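Local coordinates for protein aspartokinase (Synechocystis, PDB 3L76) that probably catalyses ATP-dependent phosphorylation of the beta-carboxyl group of aspartate, the first step toward lysine and threonine, and binds both amino acids at its ACT domains, at residues Asp474-Ser479 / Arg491-Met496; Gln304-Gly309 / Ala448-Pro453; Met388-Glu393 / Ile561-Ile566. All blocks are in the same frame, centred on the assembly; numbering follows the deposited sequence.

The three contacts lie in the ACT-domain part of the chain, which holds two bound threonines and two bound lysines. The centre of contact 1 lies about 8 Å from that of contact 2, and I493 O lies 2.7 Å from I449 N, probably a hydrogen bond between neighbouring strands. About 11 Å separates the centres of contacts 1 and 3, where Q478 O lies 2.9 Å from I389 N. Contacts 2 and 3 are about 17 Å apart, centre to centre, and Q304 O meets I561 N at 2.9 Å. Q478 and Q304 each bind a threonine. D474, S392 and E393 belong to the chain F lysine pocket, and the chain E lysine sits at contact 3.

Contact 1 of 3, residues Asp474-Ser479 / Arg491-Met496. With THR (threonine), chain D; LYS (lysine), chain F.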
loop_
_atom_site.group_PDB
_atom_site.type_symbol
_atom_site.label_atom_id
_atom_site.label_comp_id
_atom_site.label_asym_id
_atom_site.label_seq_id
_atom_site.Cartn_x
_atom_site.Cartn_y
_atom_site.Cartn_z
ATOM N N ASP A 474 -18.035 22.010 23.555
ATOM C CA ASP A 474 -19.006 20.933 23.733
ATOM C C ASP A 474 -20.428 21.429 23.985
ATOM O O ASP A 474 -21.390 20.825 23.515
ATOM C CB ASP A 474 -18.585 20.021 24.882
ATOM C CG ASP A 474 -19.585 18.901 25.142
ATOM O OD1 ASP A 474 -19.866 18.112 24.217
ATOM O OD2 ASP A 474 -20.080 18.797 26.281
ATOM N N MET A 475 -20.547 22.515 24.749
ATOM C CA MET A 475 -21.843 23.064 25.127
ATOM C C MET A 475 -21.816 24.576 25.161
ATOM O O MET A 475 -20.824 25.174 25.547
ATOM C CB MET A 475 -22.291 22.520 26.480
ATOM C CG MET A 475 -22.449 21.001 26.507
ATOM S SD MET A 475 -24.003 20.418 25.786
ATOM C CE MET A 475 -25.086 20.828 27.162
ATOM N N ILE A 476 -22.909 25.189 24.726
ATOM C CA ILE A 476 -23.096 26.624 24.870
ATOM C C ILE A 476 -24.516 26.890 25.345
ATOM O O ILE A 476 -25.477 26.421 24.731
ATOM C CB ILE A 476 -22.886 27.369 23.564
ATOM C CG1 ILE A 476 -21.590 26.915 22.898
ATOM C CG2 ILE A 476 -22.911 28.894 23.811
ATOM C CD1 ILE A 476 -21.356 27.528 21.548
ATOM N N ILE A 477 -24.634 27.624 26.446
ATOM C CA ILE A 477 -25.932 27.966 27.015
ATOM C C ILE A 477 -26.036 29.456 27.288
ATOM O O ILE A 477 -25.163 30.066 27.903
ATOM C CB ILE A 477 -26.182 27.227 28.311
ATOM C CG1 ILE A 477 -25.794 25.749 28.161
ATOM C CG2 ILE A 477 -27.618 27.369 28.704
ATOM C CD1 ILE A 477 -26.004 24.920 29.431
ATOM N N GLN A 478 -27.111 30.046 26.798
ATOM C CA GLN A 478 -27.335 31.466 26.972
ATOM C C GLN A 478 -28.826 31.680 27.177
ATOM O O GLN A 478 -29.646 31.183 26.399
ATOM C CB GLN A 478 -26.808 32.252 25.766
ATOM C CG GLN A 478 -27.125 33.734 25.805
ATOM C CD GLN A 478 -26.703 34.442 24.538
ATOM O OE1 GLN A 478 -25.533 34.420 24.163
ATOM N NE2 GLN A 478 -27.658 35.085 23.873
ATOM N N SER A 479 -29.182 32.394 28.242
ATOM C CA SER A 479 -30.589 32.539 28.601
ATOM C C SER A 479 -31.033 34.000 28.694
ATOM O O SER A 479 -31.067 34.714 27.691
ATOM C CB SER A 479 -30.895 31.771 29.887
ATOM O OG SER A 479 -32.288 31.659 30.076
ATOM N N ARG A 491 -26.085 39.615 28.544
ATOM C CA ARG A 491 -26.441 38.277 28.996
ATOM C C ARG A 491 -25.147 37.563 29.369
ATOM O O ARG A 491 -24.096 37.922 28.879
ATOM C CB ARG A 491 -27.163 37.499 27.887
ATOM C CG ARG A 491 -28.418 38.142 27.331
ATOM C CD ARG A 491 -29.031 37.306 26.185
ATOM N NE ARG A 491 -30.009 38.096 25.442
ATOM C CZ ARG A 491 -31.322 38.045 25.637
ATOM N NH1 ARG A 491 -31.831 37.201 26.525
ATOM N NH2 ARG A 491 -32.126 38.832 24.931
ATOM N N ASP A 492 -25.233 36.577 30.250
ATOM C CA ASP A 492 -24.118 35.705 30.544
ATOM C C ASP A 492 -24.090 34.603 29.508
ATOM O O ASP A 492 -25.137 34.168 29.029
ATOM C CB ASP A 492 -24.277 35.089 31.931
ATOM C CG ASP A 492 -24.168 36.108 33.042
ATOM O OD1 ASP A 492 -23.665 37.227 32.786
ATOM O OD2 ASP A 492 -24.578 35.774 34.174
ATOM N N ILE A 493 -22.889 34.155 29.159
ATOM C CA ILE A 493 -22.731 33.036 28.247
ATOM C C ILE A 493 -21.884 31.991 28.934
ATOM O O ILE A 493 -20.752 32.264 29.298
ATOM C CB ILE A 493 -22.047 33.455 26.914
ATOM C CG1 ILE A 493 -22.908 34.466 26.159
ATOM C CG2 ILE A 493 -21.765 32.228 26.025
ATOM C CD1 ILE A 493 -22.337 34.865 24.806
ATOM N N ALA A 494 -22.439 30.798 29.121
ATOM C CA ALA A 494 -21.683 29.670 29.637
ATOM C C ALA A 494 -21.402 28.647 28.524
ATOM O O ALA A 494 -22.222 28.447 27.625
ATOM C CB ALA A 494 -22.439 29.012 30.787
ATOM N N PHE A 495 -20.248 27.992 28.593
ATOM C CA PHE A 495 -19.916 26.970 27.614
ATOM C C PHE A 495 -18.976 25.966 28.240
ATOM O O PHE A 495 -18.408 26.229 29.286
ATOM C CB PHE A 495 -19.298 27.582 26.350
ATOM C CG PHE A 495 -17.944 28.198 26.562
ATOM C CD1 PHE A 495 -17.825 29.512 26.986
ATOM C CD2 PHE A 495 -16.785 27.471 26.322
ATOM C CE1 PHE A 495 -16.567 30.092 27.183
ATOM C CE2 PHE A 495 -15.530 28.050 26.519
ATOM C CZ PHE A 495 -15.424 29.361 26.949
ATOM N N MET A 496 -18.818 24.813 27.604
ATOM C CA MET A 496 -17.953 23.780 28.152
ATOM C C MET A 496 -16.900 23.329 27.161
ATOM O O MET A 496 -17.158 23.243 25.960
ATOM C CB MET A 496 -18.765 22.589 28.652
ATOM C CG MET A 496 -19.556 22.893 29.908
ATOM S SD MET A 496 -20.823 21.663 30.200
ATOM C CE MET A 496 -22.288 22.517 29.654
HETATM N N THR D . -26.781 38.856 21.719
HETATM C CA THR D . -25.367 38.543 21.532
HETATM C C THR D . -25.112 38.173 20.080
HETATM O O THR D . -26.066 38.009 19.297
HETATM C CB THR D . -24.899 37.383 22.421
HETATM O OG1 THR D . -25.654 36.202 22.101
HETATM C CG2 THR D . -25.063 37.737 23.912
HETATM O OXT THR D . -23.945 38.046 19.684
HETATM N N LYS F . -17.881 21.213 18.806
HETATM C CA LYS F . -18.539 22.313 18.090
HETATM C C LYS F . -17.719 23.595 18.053
HETATM O O LYS F . -16.788 23.762 18.876
HETATM C CB LYS F . -19.933 22.587 18.680
HETATM C CG LYS F . -20.913 21.431 18.503
HETATM C CD LYS F . -22.113 21.526 19.433
HETATM C CE LYS F . -21.803 20.932 20.792
HETATM N NZ LYS F . -22.682 19.771 21.126
HETATM O OXT LYS F . -17.990 24.465 17.185
HETATM O O HOH W 1 -27.051 33.171 30.139
#
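Strands 475-479 and 491-496 form an antiparallel beta hairpin of an ACT domain, with I477 and A494 as a hydrogen-bonded pair and an angle of 165° between the strand directions. I477 N donates to A494 O at 2.8 Å in a nearly straight bond. A494 N donates back to I477 O at 3.1 Å. D474 N adds a bond to M496 O. I476 and F495 are the adjacent non-hydrogen-bonded pair. On their face of the sheet, I476 CG2 lies alongside I493 CG2 at 4.2 Å. The F495 ring leads away and packs edge-to-face with F463.

Q478 points to this same face. Its CG is anti to the backbone N (chi1 174°), and the extended chain brings the amide to the bound threonine. Threonine OG1 donates to Q478 OE1 at 2.7 Å and accepts from Q478 NE2 at 2.9 Å. Q478 NE2 also bonds to E387 O. R491 crosses Q478 at about a right angle, with the guanidinium and amide planes only 14° apart. R491 NH1 donates to S479 O at 2.9 Å, in the carbonyl plane, while NH2 makes a salt bridge with D454. A leucine in place of R491 would probably leave S479 O without this donor and D454 without the arginine's charge. The Q478 amide thus meets the threonine hydroxyl as both acceptor and donor, and R491 ties the hairpin to D454 of the same pocket.

Contact 2 of 3, residues Gln304-Gly309 / Ala448-Pro453; sequences QSIHDG and AIRHVP. With THR (threonine), chain C.
H307 and R450 join two ACT domains: the 304-309 loop of one meets the 448-453 strand of the other. The hydrogen bonds centre on H307 O. R450 grips this one atom end-on with two nitrogens, NH1 at 2.6 Å and NH2 at 2.9 Å. The oxygen lies in the guanidinium plane. R450 NH1 has a second partner in D492, with which it makes a salt bridge, so the group is held from both the loop and the neighbouring strand.

Over the ring face, R450 NH2 sits 3.6 Å above the plane of H307, offset toward the rim, and the ring and guanidinium planes are nearly perpendicular at 86°. I306 covers one face of the guanidinium with CG2 and CD1.

The apolar part is small. I306 CG1 is anti to the backbone N (chi1 -169°), which sends CD1 to A448 CB at 3.6 Å. At the start of the loop, Q304 OE1 accepts from OG1 of the chain C threonine at 2.7 Å, so the same loop serves a ligand pocket.

The H307 ring is also tied to its own loop. Its ND1 donates to G309 O at 2.8 Å, on a lone pair of that carbonyl.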
loop_
_atom_site.group_PDB
_atom_site.type_symbol
_atom_site.label_atom_id
_atom_site.label_comp_id
_atom_site.label_asym_id
_atom_site.label_seq_id
_atom_site.Cartn_x
_atom_site.Cartn_y
_atom_site.Cartn_z
ATOM N N GLN A 304 -31.227 26.737 30.991
ATOM C CA GLN A 304 -30.789 27.319 32.241
ATOM C C GLN A 304 -29.282 27.498 32.242
ATOM O O GLN A 304 -28.529 26.524 32.326
ATOM C CB GLN A 304 -31.216 26.454 33.416
ATOM C CG GLN A 304 -30.787 27.027 34.768
ATOM C CD GLN A 304 -31.081 26.078 35.905
ATOM O OE1 GLN A 304 -32.245 25.695 36.150
ATOM N NE2 GLN A 304 -30.031 25.672 36.604
ATOM N N SER A 305 -28.844 28.749 32.151
ATOM C CA SER A 305 -27.416 29.059 32.132
ATOM C C SER A 305 -26.857 29.103 33.554
ATOM O O SER A 305 -27.439 28.531 34.479
ATOM C CB SER A 305 -27.149 30.361 31.368
ATOM O OG SER A 305 -25.768 30.692 31.348
ATOM N N ILE A 306 -25.720 29.764 33.716
ATOM C CA ILE A 306 -25.033 29.812 34.999
ATOM C C ILE A 306 -25.796 30.637 36.052
ATOM O O ILE A 306 -26.507 31.594 35.715
ATOM C CB ILE A 306 -23.588 30.338 34.823
ATOM C CG1 ILE A 306 -22.791 30.123 36.107
ATOM C CG2 ILE A 306 -23.579 31.799 34.409
ATOM C CD1 ILE A 306 -21.370 30.542 36.013
ATOM N N HIS A 307 -25.649 30.253 37.317
ATOM C CA HIS A 307 -26.298 30.957 38.429
ATOM C C HIS A 307 -25.898 32.429 38.476
ATOM O O HIS A 307 -24.847 32.830 37.968
ATOM C CB HIS A 307 -25.927 30.306 39.757
ATOM C CG HIS A 307 -24.496 30.516 40.131
ATOM N ND1 HIS A 307 -24.087 31.528 40.968
ATOM C CD2 HIS A 307 -23.372 29.877 39.733
ATOM C CE1 HIS A 307 -22.773 31.483 41.096
ATOM N NE2 HIS A 307 -22.315 30.499 40.348
ATOM N N ASP A 308 -26.767 33.235 39.061
ATOM C CA ASP A 308 -26.464 34.621 39.350
ATOM C C ASP A 308 -26.644 34.798 40.861
ATOM O O ASP A 308 -27.773 34.765 41.363
ATOM C CB ASP A 308 -27.378 35.554 38.550
ATOM C CG ASP A 308 -27.157 37.028 38.885
ATOM O OD1 ASP A 308 -26.419 37.335 39.852
ATOM O OD2 ASP A 308 -27.725 37.884 38.179
ATOM N N GLY A 309 -25.526 34.959 41.572
ATOM C CA GLY A 309 -25.519 34.932 43.024
ATOM C C GLY A 309 -26.076 33.616 43.535
ATOM O O GLY A 309 -25.679 32.544 43.076
ATOM N N ALA A 448 -17.746 30.395 32.060
ATOM C CA ALA A 448 -18.782 31.371 31.820
ATOM C C ALA A 448 -18.176 32.726 31.615
ATOM O O ALA A 448 -17.229 33.121 32.292
ATOM C CB ALA A 448 -19.780 31.409 32.959
ATOM N N ILE A 449 -18.734 33.446 30.663
ATOM C CA ILE A 449 -18.339 34.809 30.485
ATOM C C ILE A 449 -19.501 35.741 30.872
ATOM O O ILE A 449 -20.518 35.829 30.192
ATOM C CB ILE A 449 -17.651 35.022 29.098
ATOM C CG1 ILE A 449 -18.096 36.302 28.443
ATOM C CG2 ILE A 449 -17.800 33.795 28.188
ATOM C CD1 ILE A 449 -17.482 37.526 29.082
ATOM N N ARG A 450 -19.348 36.389 32.025
ATOM C CA ARG A 450 -20.378 37.264 32.589
ATOM C C ARG A 450 -20.526 38.562 31.790
ATOM O O ARG A 450 -19.536 39.178 31.407
ATOM C CB ARG A 450 -20.046 37.628 34.043
ATOM C CG ARG A 450 -19.935 36.477 35.050
ATOM C CD ARG A 450 -21.277 36.025 35.551
ATOM N NE ARG A 450 -21.152 35.068 36.643
ATOM C CZ ARG A 450 -22.183 34.396 37.149
ATOM N NH1 ARG A 450 -23.395 34.581 36.651
ATOM N NH2 ARG A 450 -22.007 33.535 38.143
ATOM N N HIS A 451 -21.766 38.961 31.534
ATOM C CA HIS A 451 -22.060 40.294 31.011
ATOM C C HIS A 451 -21.614 40.575 29.583
ATOM O O HIS A 451 -20.976 41.591 29.320
ATOM C CB HIS A 451 -21.506 41.377 31.945
ATOM C CG HIS A 451 -22.240 41.472 33.241
ATOM N ND1 HIS A 451 -23.568 41.129 33.364
ATOM C CD2 HIS A 451 -21.841 41.866 34.469
ATOM C CE1 HIS A 451 -23.954 41.312 34.611
ATOM N NE2 HIS A 451 -22.925 41.761 35.301
ATOM N N VAL A 452 -21.979 39.695 28.660
ATOM C CA VAL A 452 -21.698 39.935 27.254
ATOM C C VAL A 452 -22.741 40.910 26.756
ATOM O O VAL A 452 -23.942 40.687 26.950
ATOM C CB VAL A 452 -21.743 38.614 26.423
ATOM C CG1 VAL A 452 -21.543 38.889 24.942
ATOM C CG2 VAL A 452 -20.700 37.627 26.909
ATOM N N PRO A 453 -22.292 42.010 26.137
ATOM C CA PRO A 453 -23.222 42.981 25.543
ATOM C C PRO A 453 -24.220 42.280 24.627
ATOM O O PRO A 453 -23.817 41.538 23.724
ATOM C CB PRO A 453 -22.300 43.892 24.719
ATOM C CG PRO A 453 -20.969 43.800 25.398
ATOM C CD PRO A 453 -20.884 42.374 25.905
HETATM N N THR C . -30.640 24.438 41.025
HETATM C CA THR C . -32.092 24.281 40.865
HETATM C C THR C . -32.519 22.819 40.936
HETATM O O THR C . -31.668 21.920 41.049
HETATM C CB THR C . -32.603 24.922 39.561
HETATM O OG1 THR C . -31.997 24.276 38.428
HETATM C CG2 THR C . -32.238 26.400 39.537
HETATM O OXT THR C . -33.722 22.528 40.913
#

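Contact 3 of 3, residues Met388-Glu393 / Ile561-Ile566. With LYS (lysine), chain E; LYS (lysine), chain F.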
loop_
_atom_site.group_PDB
_atom_site.type_symbol
_atom_site.label_atom_id
_atom_site.label_comp_id
_atom_site.label_asym_id
_atom_site.label_seq_id
_atom_site.Cartn_x
_atom_site.Cartn_y
_atom_site.Cartn_z
ATOM N N MET A 388 -31.324 33.611 22.916
ATOM C CA MET A 388 -30.984 32.446 23.702
ATOM C C MET A 388 -30.209 31.401 22.886
ATOM O O MET A 388 -30.269 31.393 21.657
ATOM C CB MET A 388 -32.254 31.837 24.287
ATOM C CG MET A 388 -32.936 32.732 25.301
ATOM S SD MET A 388 -34.049 31.811 26.384
ATOM C CE MET A 388 -35.355 31.378 25.241
ATOM N N ILE A 389 -29.513 30.508 23.588
ATOM C CA ILE A 389 -28.717 29.463 22.961
ATOM C C ILE A 389 -28.773 28.156 23.720
ATOM O O ILE A 389 -28.644 28.140 24.939
ATOM C CB ILE A 389 -27.203 29.857 22.805
ATOM C CG1 ILE A 389 -27.055 31.188 22.073
ATOM C CG2 ILE A 389 -26.423 28.776 22.024
ATOM C CD1 ILE A 389 -25.642 31.731 22.085
ATOM N N SER A 390 -28.925 27.059 22.980
ATOM C CA SER A 390 -28.991 25.728 23.565
ATOM C C SER A 390 -28.366 24.699 22.619
ATOM O O SER A 390 -28.772 24.576 21.449
ATOM C CB SER A 390 -30.445 25.354 23.847
ATOM O OG SER A 390 -30.543 24.094 24.479
ATOM N N THR A 391 -27.377 23.968 23.125
ATOM C CA THR A 391 -26.759 22.893 22.364
ATOM C C THR A 391 -27.180 21.481 22.781
ATOM O O THR A 391 -27.451 21.201 23.952
ATOM C CB THR A 391 -25.220 22.966 22.379
ATOM O OG1 THR A 391 -24.747 22.959 23.731
ATOM C CG2 THR A 391 -24.749 24.212 21.669
ATOM N N SER A 392 -27.250 20.594 21.787
ATOM C CA SER A 392 -27.245 19.154 22.047
ATOM C C SER A 392 -25.934 18.582 21.503
ATOM O O SER A 392 -24.959 19.312 21.338
ATOM C CB SER A 392 -28.499 18.446 21.478
ATOM O OG SER A 392 -28.585 18.533 20.063
ATOM N N GLU A 393 -25.896 17.289 21.214
ATOM C CA GLU A 393 -24.694 16.719 20.614
ATOM C C GLU A 393 -24.516 17.139 19.160
ATOM O O GLU A 393 -23.410 17.398 18.722
ATOM C CB GLU A 393 -24.721 15.200 20.693
ATOM C CG GLU A 393 -23.381 14.584 20.418
ATOM C CD GLU A 393 -22.406 14.847 21.547
ATOM O OE1 GLU A 393 -21.484 15.673 21.376
ATOM O OE2 GLU A 393 -22.575 14.232 22.614
ATOM N N ILE A 561 -28.985 23.676 32.511
ATOM C CA ILE A 561 -29.794 22.769 31.705
ATOM C C ILE A 561 -29.742 23.228 30.260
ATOM O O ILE A 561 -29.772 24.430 29.985
ATOM C CB ILE A 561 -31.268 22.762 32.141
ATOM C CG1 ILE A 561 -31.403 22.472 33.632
ATOM C CG2 ILE A 561 -32.065 21.767 31.322
ATOM C CD1 ILE A 561 -32.760 22.842 34.184
ATOM N N ALA A 562 -29.653 22.261 29.347
ATOM C CA ALA A 562 -29.684 22.531 27.904
ATOM C C ALA A 562 -30.382 21.411 27.137
ATOM O O ALA A 562 -30.338 20.244 27.513
ATOM C CB ALA A 562 -28.280 22.773 27.348
ATOM N N THR A 563 -31.006 21.765 26.031
ATOM C CA THR A 563 -31.967 20.855 25.445
ATOM C C THR A 563 -31.899 20.794 23.907
ATOM O O THR A 563 -31.401 21.711 23.254
ATOM C CB THR A 563 -33.372 21.251 25.954
ATOM O OG1 THR A 563 -33.983 20.150 26.636
ATOM C CG2 THR A 563 -34.237 21.754 24.855
ATOM N N SER A 564 -32.333 19.674 23.344
ATOM C CA SER A 564 -32.837 19.645 21.967
ATOM C C SER A 564 -34.188 18.937 22.024
ATOM O O SER A 564 -34.682 18.638 23.106
ATOM C CB SER A 564 -31.867 18.952 21.006
ATOM O OG SER A 564 -31.824 17.561 21.211
ATOM N N GLU A 565 -34.809 18.669 20.889
ATOM C CA GLU A 565 -36.109 17.991 20.935
ATOM C C GLU A 565 -36.048 16.602 21.578
ATOM O O GLU A 565 -37.054 16.107 22.067
ATOM C CB GLU A 565 -36.734 17.880 19.541
ATOM C CG GLU A 565 -36.871 19.201 18.789
ATOM C CD GLU A 565 -35.565 19.660 18.197
ATOM O OE1 GLU A 565 -34.574 18.906 18.293
ATOM O OE2 GLU A 565 -35.540 20.763 17.621
ATOM N N ILE A 566 -34.880 15.966 21.575
ATOM C CA ILE A 566 -34.787 14.584 22.053
ATOM C C ILE A 566 -33.650 14.338 23.043
ATOM O O ILE A 566 -33.422 13.208 23.463
ATOM C CB ILE A 566 -34.682 13.559 20.864
ATOM C CG1 ILE A 566 -33.300 13.592 20.209
ATOM C CG2 ILE A 566 -35.766 13.824 19.814
ATOM C CD1 ILE A 566 -33.153 12.589 19.070
HETATM N N LYS E . -41.192 17.520 25.642
HETATM C CA LYS E . -40.672 16.908 26.856
HETATM C C LYS E . -41.413 17.462 28.081
HETATM O O LYS E . -42.263 18.359 27.962
HETATM C CB LYS E . -39.156 17.119 26.979
HETATM C CG LYS E . -38.690 18.591 26.917
HETATM C CD LYS E . -37.157 18.695 27.050
HETATM C CE LYS E . -36.445 18.307 25.755
HETATM N NZ LYS E . -36.971 19.113 24.596
HETATM O OXT LYS E . -41.199 17.011 29.209
HETATM N N LYS F . -17.881 21.213 18.806
HETATM C CA LYS F . -18.539 22.313 18.090
HETATM C C LYS F . -17.719 23.595 18.053
HETATM O O LYS F . -16.788 23.762 18.876
HETATM C CB LYS F . -19.933 22.587 18.680
HETATM C CG LYS F . -20.913 21.431 18.503
HETATM C CD LYS F . -22.113 21.526 19.433
HETATM C CE LYS F . -21.803 20.932 20.792
HETATM N NZ LYS F . -22.682 19.771 21.126
HETATM O OXT LYS F . -17.990 24.465 17.185
HETATM O O HOH W 2 -30.177 22.151 20.672
#
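T563 O is gripped by S390 OG at 2.8 Å and by a water at 2.9 Å. With chi1 at -177°, S390 turns its hydroxyl away from its own N and donates to T563 O in the carbonyl plane, on a lone pair. The same water donates to S390 O, also at 2.9 Å, so S390 is tied to T563 both directly and through solvent. Beside this knot the A562 methyl meets T391 O, with CB 3.8 Å away.

Further along, S392 and S564 bring their CB and OG atoms together. Each hydroxyl bonds outside the contact to E204 OE2, so one carboxylate oxygen joins the two serines.

Both segments also serve lysine pockets through backbone oxygens. S564 O accepts from NZ of the chain E lysine at 2.8 Å. S392 O approaches NZ of the chain F lysine, but so closely in the model that the bond length is doubtful. Each serine lies in a Thr-Ser-Glu sequence of its own ACT domain.

Strands 388-391 and 561-563 cross at 77°. Strand 475-479 pairs with 388-391 and covers A562 with M475 and I477. E204, in helix 199-204 of the amino acid kinase region, reaches both serines, linking the catalytic and regulatory parts of the chain.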